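Local coordinates for V-type ATP synthase alpha chain (Nanoarchaeum equitans Kin4-M, PDB 5BN3), which belongs to the ATP synthase alpha/beta family as a V-type A subunit and carries bound ADP in its P-loop nucleotide-binding domain, at residues I5-G9 against P10-A14; Q234-A237 against K238-S242; S456-M459 against D460-S463. All coordinates share one frame; numbering follows the deposited sequence.

Contact 1 of 3, residues I5-G9 against P10-A14; sequences ISING and PLVIA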
ATOM      1  N   ILE A   5     -21.787  32.843   5.122  1.00 46.05           N
ATOM      2  CA  ILE A   5     -22.197  32.459   3.774  1.00 49.93           C
ATOM      3  C   ILE A   5     -22.050  30.954   3.557  1.00 53.65           C
ATOM      4  O   ILE A   5     -22.511  30.415   2.548  1.00 50.31           O
ATOM      5  CB  ILE A   5     -21.423  33.226   2.681  1.00 63.93           C
ATOM      6  CG1 ILE A   5     -19.974  32.748   2.606  1.00 62.97           C
ATOM      7  CG2 ILE A   5     -21.492  34.730   2.921  1.00 57.16           C
ATOM      8  CD1 ILE A   5     -19.234  33.265   1.394  1.00 67.01           C
ATOM      9  N   SER A   6     -21.410  30.280   4.510  1.00 51.40           N
ATOM     10  CA  SER A   6     -21.230  28.833   4.434  1.00 49.96           C
ATOM     11  C   SER A   6     -20.925  28.208   5.789  1.00 46.97           C
ATOM     12  O   SER A   6     -20.238  28.805   6.620  1.00 45.57           O
ATOM     13  CB  SER A   6     -20.101  28.491   3.465  1.00 57.15           C
ATOM     14  OG  SER A   6     -20.041  27.095   3.227  1.00 66.98           O
ATOM     15  N   ILE A   7     -21.441  27.001   6.003  1.00 44.16           N
ATOM     16  CA  ILE A   7     -21.113  26.217   7.188  1.00 47.94           C
ATOM     17  C   ILE A   7     -20.720  24.801   6.768  1.00 53.83           C
ATOM     18  O   ILE A   7     -21.512  24.080   6.159  1.00 45.86           O
ATOM     19  CB  ILE A   7     -22.294  26.150   8.171  1.00 52.25           C
ATOM     20  CG1 ILE A   7     -22.769  27.561   8.524  1.00 54.88           C
ATOM     21  CG2 ILE A   7     -21.896  25.410   9.439  1.00 49.75           C
ATOM     22  CD1 ILE A   7     -24.269  27.701   8.568  1.00 48.61           C
ATOM     23  N   ASN A   8     -19.489  24.414   7.089  1.00 48.49           N
ATOM     24  CA  ASN A   8     -18.961  23.107   6.714  1.00 45.65           C
ATOM     25  C   ASN A   8     -18.225  22.506   7.901  1.00 47.36           C
ATOM     26  O   ASN A   8     -17.032  22.751   8.089  1.00 38.62           O
ATOM     27  CB  ASN A   8     -18.017  23.248   5.516  1.00 43.43           C
ATOM     28  CG  ASN A   8     -17.525  21.911   4.988  1.00 48.07           C
ATOM     29  OD1 ASN A   8     -17.997  20.849   5.398  1.00 55.48           O
ATOM     30  ND2 ASN A   8     -16.574  21.962   4.063  1.00 56.64           N
ATOM     31  N   GLY A   9     -18.942  21.727   8.706  1.00 43.23           N
ATOM     32  CA  GLY A   9     -18.387  21.206   9.940  1.00 56.34           C
ATOM     33  C   GLY A   9     -17.961  22.334  10.859  1.00 52.23           C
ATOM     34  O   GLY A   9     -18.719  23.278  11.079  1.00 52.77           O
ATOM     35  N   PRO A  10     -16.731  22.246  11.385  1.00 46.85           N
ATOM     36  CA  PRO A  10     -16.171  23.245  12.299  1.00 44.18           C
ATOM     37  C   PRO A  10     -15.727  24.502  11.563  1.00 48.41           C
ATOM     38  O   PRO A  10     -15.274  25.449  12.208  1.00 43.45           O
ATOM     39  CB  PRO A  10     -14.948  22.529  12.873  1.00 43.97           C
ATOM     40  CG  PRO A  10     -14.510  21.630  11.764  1.00 44.96           C
ATOM     41  CD  PRO A  10     -15.777  21.157  11.108  1.00 47.25           C
ATOM     42  N   LEU A  11     -15.842  24.509  10.236  1.00 37.60           N
ATOM     43  CA  LEU A  11     -15.441  25.669   9.443  1.00 40.79           C
ATOM     44  C   LEU A  11     -16.631  26.533   9.030  1.00 42.97           C
ATOM     45  O   LEU A  11     -17.586  26.046   8.424  1.00 46.70           O
ATOM     46  CB  LEU A  11     -14.670  25.233   8.192  1.00 38.98           C
ATOM     47  CG  LEU A  11     -14.192  26.370   7.281  1.00 46.59           C
ATOM     48  CD1 LEU A  11     -13.055  27.135   7.934  1.00 43.28           C
ATOM     49  CD2 LEU A  11     -13.778  25.860   5.906  1.00 49.48           C
ATOM     50  N   VAL A  12     -16.563  27.820   9.361  1.00 46.83           N
ATOM     51  CA  VAL A  12     -17.561  28.787   8.919  1.00 43.79           C
ATOM     52  C   VAL A  12     -16.912  29.821   8.002  1.00 45.22           C
ATOM     53  O   VAL A  12     -15.840  30.345   8.308  1.00 49.80           O
ATOM     54  CB  VAL A  12     -18.234  29.490  10.117  1.00 53.97           C
ATOM     55  CG1 VAL A  12     -18.929  30.775   9.681  1.00 48.51           C
ATOM     56  CG2 VAL A  12     -19.221  28.555  10.783  1.00 45.68           C
ATOM     57  N   ILE A  13     -17.547  30.090   6.864  1.00 39.57           N
ATOM     58  CA  ILE A  13     -17.092  31.147   5.968  1.00 48.25           C
ATOM     59  C   ILE A  13     -18.033  32.341   6.093  1.00 44.59           C
ATOM     60  O   ILE A  13     -19.256  32.191   6.016  1.00 44.25           O
ATOM     61  CB  ILE A  13     -17.024  30.671   4.502  1.00 53.25           C
ATOM     62  CG1 ILE A  13     -16.065  29.485   4.379  1.00 53.43           C
ATOM     63  CG2 ILE A  13     -16.569  31.799   3.588  1.00 49.12           C
ATOM     64  CD1 ILE A  13     -16.044  28.841   3.007  1.00 48.79           C
ATOM     65  N   ALA A  14     -17.460  33.522   6.303  1.00 49.21           N
ATOM     66  CA  ALA A  14     -18.253  34.733   6.479  1.00 50.70           C
ATOM     67  C   ALA A  14     -17.789  35.857   5.564  1.00 51.87           C
ATOM     68  O   ALA A  14     -16.595  35.999   5.299  1.00 54.07           O
ATOM     69  CB  ALA A  14     -18.210  35.187   7.930  1.00 48.43           C
TER

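Contact 2 of 3, residues Q234-A237 against K238-S242; sequences QQIA and KWADS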
ATOM      1  N   GLN A 234      -0.501   9.650  33.784  1.00 30.89           N
ATOM      2  CA  GLN A 234      -1.121   9.932  35.078  1.00 35.06           C
ATOM      3  C   GLN A 234      -0.171   9.624  36.231  1.00 36.38           C
ATOM      4  O   GLN A 234      -0.161  10.333  37.236  1.00 35.32           O
ATOM      5  CB  GLN A 234      -2.428   9.146  35.239  1.00 35.26           C
ATOM      6  CG  GLN A 234      -3.595   9.693  34.421  1.00 44.68           C
ATOM      7  CD  GLN A 234      -4.858   8.862  34.564  1.00 52.77           C
ATOM      8  OE1 GLN A 234      -4.829   7.747  35.089  1.00 52.31           O
ATOM      9  NE2 GLN A 234      -5.976   9.404  34.095  1.00 40.95           N
ATOM     10  N   GLN A 235       0.616   8.561  36.084  1.00 35.14           N
ATOM     11  CA  GLN A 235       1.638   8.220  37.072  1.00 35.76           C
ATOM     12  C   GLN A 235       2.685   9.318  37.176  1.00 33.14           C
ATOM     13  O   GLN A 235       3.121   9.671  38.269  1.00 35.48           O
ATOM     14  CB  GLN A 235       2.319   6.897  36.712  1.00 34.45           C
ATOM     15  CG  GLN A 235       1.481   5.670  37.013  1.00 42.23           C
ATOM     16  CD  GLN A 235       1.080   5.582  38.471  1.00 47.77           C
ATOM     17  OE1 GLN A 235      -0.060   5.875  38.832  1.00 43.82           O
ATOM     18  NE2 GLN A 235       2.017   5.171  39.318  1.00 38.49           N
ATOM     19  N   ILE A 236       3.096   9.844  36.028  1.00 32.71           N
ATOM     20  CA  ILE A 236       4.018  10.970  36.004  1.00 30.44           C
ATOM     21  C   ILE A 236       3.361  12.185  36.658  1.00 39.81           C
ATOM     22  O   ILE A 236       3.965  12.836  37.500  1.00 36.09           O
ATOM     23  CB  ILE A 236       4.458  11.310  34.563  1.00 32.00           C
ATOM     24  CG1 ILE A 236       5.231  10.134  33.956  1.00 39.43           C
ATOM     25  CG2 ILE A 236       5.309  12.565  34.545  1.00 31.67           C
ATOM     26  CD1 ILE A 236       5.593  10.324  32.496  1.00 39.13           C
ATOM     27  N   ALA A 237       2.118  12.472  36.286  1.00 32.11           N
ATOM     28  CA  ALA A 237       1.385  13.589  36.879  1.00 35.52           C
ATOM     29  C   ALA A 237       1.258  13.452  38.400  1.00 38.39           C
ATOM     30  O   ALA A 237       1.236  14.452  39.118  1.00 35.39           O
ATOM     31  CB  ALA A 237       0.017  13.716  36.238  1.00 33.25           C
ATOM     32  N   LYS A 238       1.181  12.213  38.883  1.00 32.27           N
ATOM     33  CA  LYS A 238       1.080  11.938  40.318  1.00 37.30           C
ATOM     34  C   LYS A 238       2.374  12.196  41.075  1.00 43.39           C
ATOM     35  O   LYS A 238       2.399  12.969  42.031  1.00 40.31           O
ATOM     36  CB  LYS A 238       0.693  10.474  40.557  1.00 38.60           C
ATOM     37  CG  LYS A 238      -0.787  10.152  40.483  1.00 48.77           C
ATOM     38  CD  LYS A 238      -1.017   8.710  40.930  1.00 41.45           C
ATOM     39  CE  LYS A 238      -2.292   8.130  40.349  1.00 52.83           C
ATOM     40  NZ  LYS A 238      -2.404   6.674  40.641  1.00 53.19           N
ATOM     41  N   TRP A 239       3.444  11.528  40.655  1.00 39.13           N
ATOM     42  CA  TRP A 239       4.654  11.448  41.473  1.00 38.50           C
ATOM     43  C   TRP A 239       5.859  12.248  40.982  1.00 46.31           C
ATOM     44  O   TRP A 239       6.914  12.213  41.613  1.00 41.73           O
ATOM     45  CB  TRP A 239       5.080   9.984  41.645  1.00 37.88           C
ATOM     46  CG  TRP A 239       3.984   9.051  42.089  1.00 35.72           C
ATOM     47  CD1 TRP A 239       3.627   7.869  41.501  1.00 39.98           C
ATOM     48  CD2 TRP A 239       3.114   9.215  43.218  1.00 35.31           C
ATOM     49  NE1 TRP A 239       2.590   7.292  42.191  1.00 40.37           N
ATOM     50  CE2 TRP A 239       2.256   8.097  43.249  1.00 39.13           C
ATOM     51  CE3 TRP A 239       2.978  10.197  44.203  1.00 44.91           C
ATOM     52  CZ2 TRP A 239       1.273   7.937  44.229  1.00 39.68           C
ATOM     53  CZ3 TRP A 239       2.005  10.037  45.170  1.00 43.57           C
ATOM     54  CH2 TRP A 239       1.166   8.918  45.178  1.00 41.37           C
ATOM     55  N   ALA A 240       5.722  12.955  39.864  1.00 37.65           N
ATOM     56  CA  ALA A 240       6.863  13.691  39.316  1.00 41.48           C
ATOM     57  C   ALA A 240       7.403  14.738  40.283  1.00 44.44           C
ATOM     58  O   ALA A 240       6.643  15.422  40.973  1.00 42.01           O
ATOM     59  CB  ALA A 240       6.511  14.344  37.995  1.00 37.54           C
ATOM     60  N   ASP A 241       8.726  14.846  40.328  1.00 38.58           N
ATOM     61  CA  ASP A 241       9.389  15.876  41.109  1.00 38.38           C
ATOM     62  C   ASP A 241       9.203  17.195  40.362  1.00 50.19           C
ATOM     63  O   ASP A 241       9.961  17.518  39.446  1.00 61.74           O
ATOM     64  CB  ASP A 241      10.869  15.529  41.262  1.00 44.28           C
ATOM     65  CG  ASP A 241      11.563  16.362  42.321  1.00 73.29           C
ATOM     66  OD1 ASP A 241      10.870  17.063  43.087  1.00 73.76           O
ATOM     67  OD2 ASP A 241      12.809  16.305  42.390  1.00 93.10           O
ATOM     68  N   SER A 242       8.173  17.944  40.746  1.00 44.28           N
ATOM     69  CA  SER A 242       7.782  19.149  40.017  1.00 39.20           C
ATOM     70  C   SER A 242       6.975  20.091  40.904  1.00 38.18           C
ATOM     71  O   SER A 242       6.265  19.645  41.807  1.00 44.33           O
ATOM     72  CB  SER A 242       6.958  18.763  38.782  1.00 43.70           C
ATOM     73  OG  SER A 242       6.668  19.892  37.977  1.00 46.54           O
TER

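Contact 3 of 3, residues S456-M459 against D460-S463; sequences SELM and DIVS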
ATOM      1  N   SER A 456      17.276 -11.026  24.730  1.00 46.98           N
ATOM      2  CA  SER A 456      16.555 -10.833  23.480  1.00 52.34           C
ATOM      3  C   SER A 456      17.173 -11.645  22.343  1.00 45.26           C
ATOM      4  O   SER A 456      16.459 -12.271  21.558  1.00 48.97           O
ATOM      5  CB  SER A 456      16.531  -9.350  23.115  1.00 56.42           C
ATOM      6  OG  SER A 456      15.874  -9.144  21.879  1.00 76.26           O
ATOM      7  N   GLU A 457      18.501 -11.630  22.261  1.00 49.92           N
ATOM      8  CA  GLU A 457      19.227 -12.402  21.257  1.00 51.14           C
ATOM      9  C   GLU A 457      18.960 -13.896  21.402  1.00 66.35           C
ATOM     10  O   GLU A 457      18.961 -14.633  20.416  1.00 75.07           O
ATOM     11  CB  GLU A 457      20.734 -12.147  21.374  1.00 59.83           C
ATOM     12  CG  GLU A 457      21.172 -10.719  21.080  1.00 58.47           C
ATOM     13  CD  GLU A 457      22.636 -10.484  21.415  1.00 83.61           C
ATOM     14  OE1 GLU A 457      23.301 -11.432  21.890  1.00 79.20           O
ATOM     15  OE2 GLU A 457      23.121  -9.352  21.207  1.00 80.80           O
ATOM     16  N   LEU A 458      18.726 -14.336  22.636  1.00 55.91           N
ATOM     17  CA  LEU A 458      18.599 -15.760  22.945  1.00 60.26           C
ATOM     18  C   LEU A 458      17.202 -16.336  22.704  1.00 67.57           C
ATOM     19  O   LEU A 458      17.056 -17.538  22.483  1.00 62.47           O
ATOM     20  CB  LEU A 458      19.030 -16.028  24.392  1.00 49.81           C
ATOM     21  CG  LEU A 458      20.522 -15.898  24.712  1.00 57.47           C
ATOM     22  CD1 LEU A 458      20.779 -16.015  26.204  1.00 58.06           C
ATOM     23  CD2 LEU A 458      21.307 -16.955  23.968  1.00 68.13           C
ATOM     24  N   MET A 459      16.182 -15.482  22.738  1.00 76.16           N
ATOM     25  CA  MET A 459      14.793 -15.940  22.656  1.00 77.40           C
ATOM     26  C   MET A 459      14.391 -16.454  21.271  1.00 79.22           C
ATOM     27  O   MET A 459      13.360 -17.113  21.125  1.00 79.89           O
ATOM     28  CB  MET A 459      13.834 -14.835  23.109  1.00 78.00           C
ATOM     29  CG  MET A 459      13.925 -14.478  24.590  1.00 76.11           C
ATOM     30  SD  MET A 459      12.826 -15.424  25.668  1.00127.13           S
ATOM     31  CE  MET A 459      13.849 -16.840  26.058  1.00 73.22           C
ATOM     32  N   ASP A 460      15.203 -16.150  20.263  1.00 74.85           N
ATOM     33  CA  ASP A 460      14.972 -16.639  18.907  1.00 79.03           C
ATOM     34  C   ASP A 460      15.570 -18.037  18.766  1.00 87.91           C
ATOM     35  O   ASP A 460      15.030 -18.893  18.062  1.00 95.98           O
ATOM     36  CB  ASP A 460      15.614 -15.695  17.891  1.00 97.33           C
ATOM     37  CG  ASP A 460      15.530 -14.238  18.313  1.00100.84           C
ATOM     38  OD1 ASP A 460      14.463 -13.814  18.805  1.00 98.28           O
ATOM     39  OD2 ASP A 460      16.539 -13.518  18.152  1.00 93.05           O
ATOM     40  N   ILE A 461      16.697 -18.246  19.440  1.00 83.67           N
ATOM     41  CA  ILE A 461      17.337 -19.553  19.526  1.00 86.88           C
ATOM     42  C   ILE A 461      16.465 -20.492  20.358  1.00 88.09           C
ATOM     43  O   ILE A 461      16.361 -21.685  20.068  1.00 86.62           O
ATOM     44  CB  ILE A 461      18.731 -19.447  20.187  1.00 87.35           C
ATOM     45  CG1 ILE A 461      19.610 -18.433  19.449  1.00 98.39           C
ATOM     46  CG2 ILE A 461      19.409 -20.802  20.235  1.00 91.95           C
ATOM     47  CD1 ILE A 461      21.020 -18.314  20.015  1.00 96.97           C
ATOM     48  N   VAL A 462      15.839 -19.934  21.392  1.00 80.63           N
ATOM     49  CA  VAL A 462      14.929 -20.675  22.263  1.00 81.64           C
ATOM     50  C   VAL A 462      13.818 -21.366  21.468  1.00 89.28           C
ATOM     51  O   VAL A 462      13.365 -22.454  21.830  1.00 94.20           O
ATOM     52  CB  VAL A 462      14.361 -19.760  23.376  1.00 75.83           C
ATOM     53  CG1 VAL A 462      13.020 -20.263  23.889  1.00 74.50           C
ATOM     54  CG2 VAL A 462      15.365 -19.644  24.513  1.00 72.47           C
ATOM     55  N   SER A 463      13.418 -20.754  20.356  1.00 82.28           N
ATOM     56  CA  SER A 463      12.512 -21.398  19.407  1.00 93.39           C
ATOM     57  C   SER A 463      13.225 -22.523  18.650  1.00 96.68           C
ATOM     58  O   SER A 463      13.173 -22.592  17.419  1.00 94.82           O
ATOM     59  CB  SER A 463      11.943 -20.374  18.423  1.00 85.82           C
ATOM     60  OG  SER A 463      11.295 -19.317  19.108  1.00 82.23           O
TER

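Contact 1 of 3, residues I5-G9 against P10-A14
Ile5 and Ser6 both face Ile13, whose carbonyl O takes two backbone amides, Ile5 N at 2.8 Å and Ser6 N at 3.2 Å. That doubling is a classic beta bulge in an antiparallel hairpin. Ile5 CG1 sits between its own N and carbonyl carbon (chi1 71°), which lays it against Ile13 CG2 at 3.7 Å, the two side chains meeting at a slant. Ser6 CB rests on Ile13 CB at 3.9 Å, and Ile13 N returns a bond to Ser6 O at 3.0 Å. On the other face of the hairpin, Ile7 CG1 meets Val12 CG2 more loosely, at 4.3 Å. Asn8 and Leu11 close the turn: Asn8 N reaches Leu11 O at 2.8 Å, nearly straight, while Leu11 N comes to Asn8 O from above the carbonyl plane. The turn between them is type II', with Gly9 at a positive phi (59°) and Pro10 after it.

Around this, Asn8 OD1 is bonded to Arg335 of helix 322-335, against which the Pro10 ring also packs. Strand 11-15 pairs onward with strand 42-47, while beyond strand 3-8 the sheet of the beta-barrel domain continues into a neighbouring NEQ263 chain.

Contact 2 of 3, residues Q234-A237 against K238-S242
The Gln235 amide stands at the edge of the Trp239 indole, near its plane, with Gln235 NE2 3.6 Å from Trp239 NE1. The two flat groups are turned 79° from each other, and their side chains run side by side in the same direction. They do not bond to each other; both nitrogens go to the hydroxyl of Ser499. One face of the indole carries Lys238 CB, 3.7 Å above the ring plane and displaced toward the rim, and the ring of Tyr500 also meets the indole, its plane inclined to it.

Gln235 starts out pointing away from the residues that follow it, but its chain bends at chi2 (-58°) and swings the amide back along the helix. Lys238, extended beyond CG, slants across to it, and Lys238 NZ bonds to Gln235 OE1 at 3.1 Å, almost in line with the carbonyl (161° at the oxygen). On the way, Lys238 CG passes 3.3 Å from Gln234 O.

Beneath these side chains runs the last turn of helix 229-239, the helix that follows the P-loop in the nucleotide-binding domain. Lys238 N bonds to Gln234 O, Trp239 N to Gln235 O, and, at the helix end, Ala240 N to Ile236 O at 2.9 Å. Ala240 is the first residue to leave helical geometry. Arg279 then takes the carbonyl oxygens of Ala237, Ala240 and Ser242.

Chemically, the Gln235 amide is gripped at both ends, oxygen by an ammonium and nitrogen by a hydroxyl, which fixes its rotation. The lysine charge would probably polarise the amide and strengthen NE2 as a donor. Lys238 and Arg279 also bring positive charge to a helix C-terminus, where it should be electrostatically favourable.

Contact 3 of 3, residues S456-M459 against D460-S463
Met459 and Val462 lie side by side and point the same way, their ends meeting where Met459 CE touches Val462 CG2 at 3.5 Å. They lie where the chain runs on from helix 441-458, in the helical C-terminal domain of the A subunit, with 460-462 keeping helical backbone angles without the regular bonds. The methionine reaches its partner by folding: bends at chi2 (-90°) and chi3 (89°) turn CE back over the turn that follows. The same side chain also packs on Leu478 of helix 472-489.

Leu458 and Ile461 meet differently. Their side chains cross obliquely and touch by branch ends alone, Leu458 CD2 to Ile461 CD1 at 4.2 Å. Leu458 is the buried member of the group, packed against Glu474, Tyr477 and Leu478 of helix 472-489, whereas Ile461 also rests on Thr358 of a neighbouring NEQ263 chain.

The carboxylate of Asp460 folds back toward the carbonyl ends of the preceding turn. Its OD2 lies 3.5 Å from Glu457 O and 3.6 Å from Ser456 O. All three are acceptors, so this approach gives no bond and may cost some electrostatic energy. Glu457 sends its own carboxylate elsewhere, into a salt bridge with Arg454, and its side chain packs on Lys312 of a neighbouring NEQ263 chain.

The backbone is only partly regular. Met459 N to Ser456 O is weak at 3.4 Å, and Ser463 N to Asp460 O is equally weak and long. The firm link between the two halves runs from Val462 N to Leu458 O, 2.9 Å long, with the donor in the carbonyl plane and 158° at the oxygen. Beside that bond, Val462 CG2 lies 3.4 Å from the same Leu458 O.

In the fold
The three contacts fall in three different domains and follow one another along the chain without touching. Contact 2 is the central one, its centre about 9 Å from the centre of the chain, on the helix that follows the P-loop. The side chain of Gln235 comes within about 5 Å of the bound ADP, and that of Gln234 within about 8 Å of a magnesium ion. Contact 1 in the beta-barrel and contact 3 in the C-terminal domain lie far out, with centres about 58 Å apart and respectively 41 and 36 Å from the centre of contact 2. These two outer contacts share one feature: each meets a NEQ263 chain of the assembly, whereas no other protein chain touches contact 2.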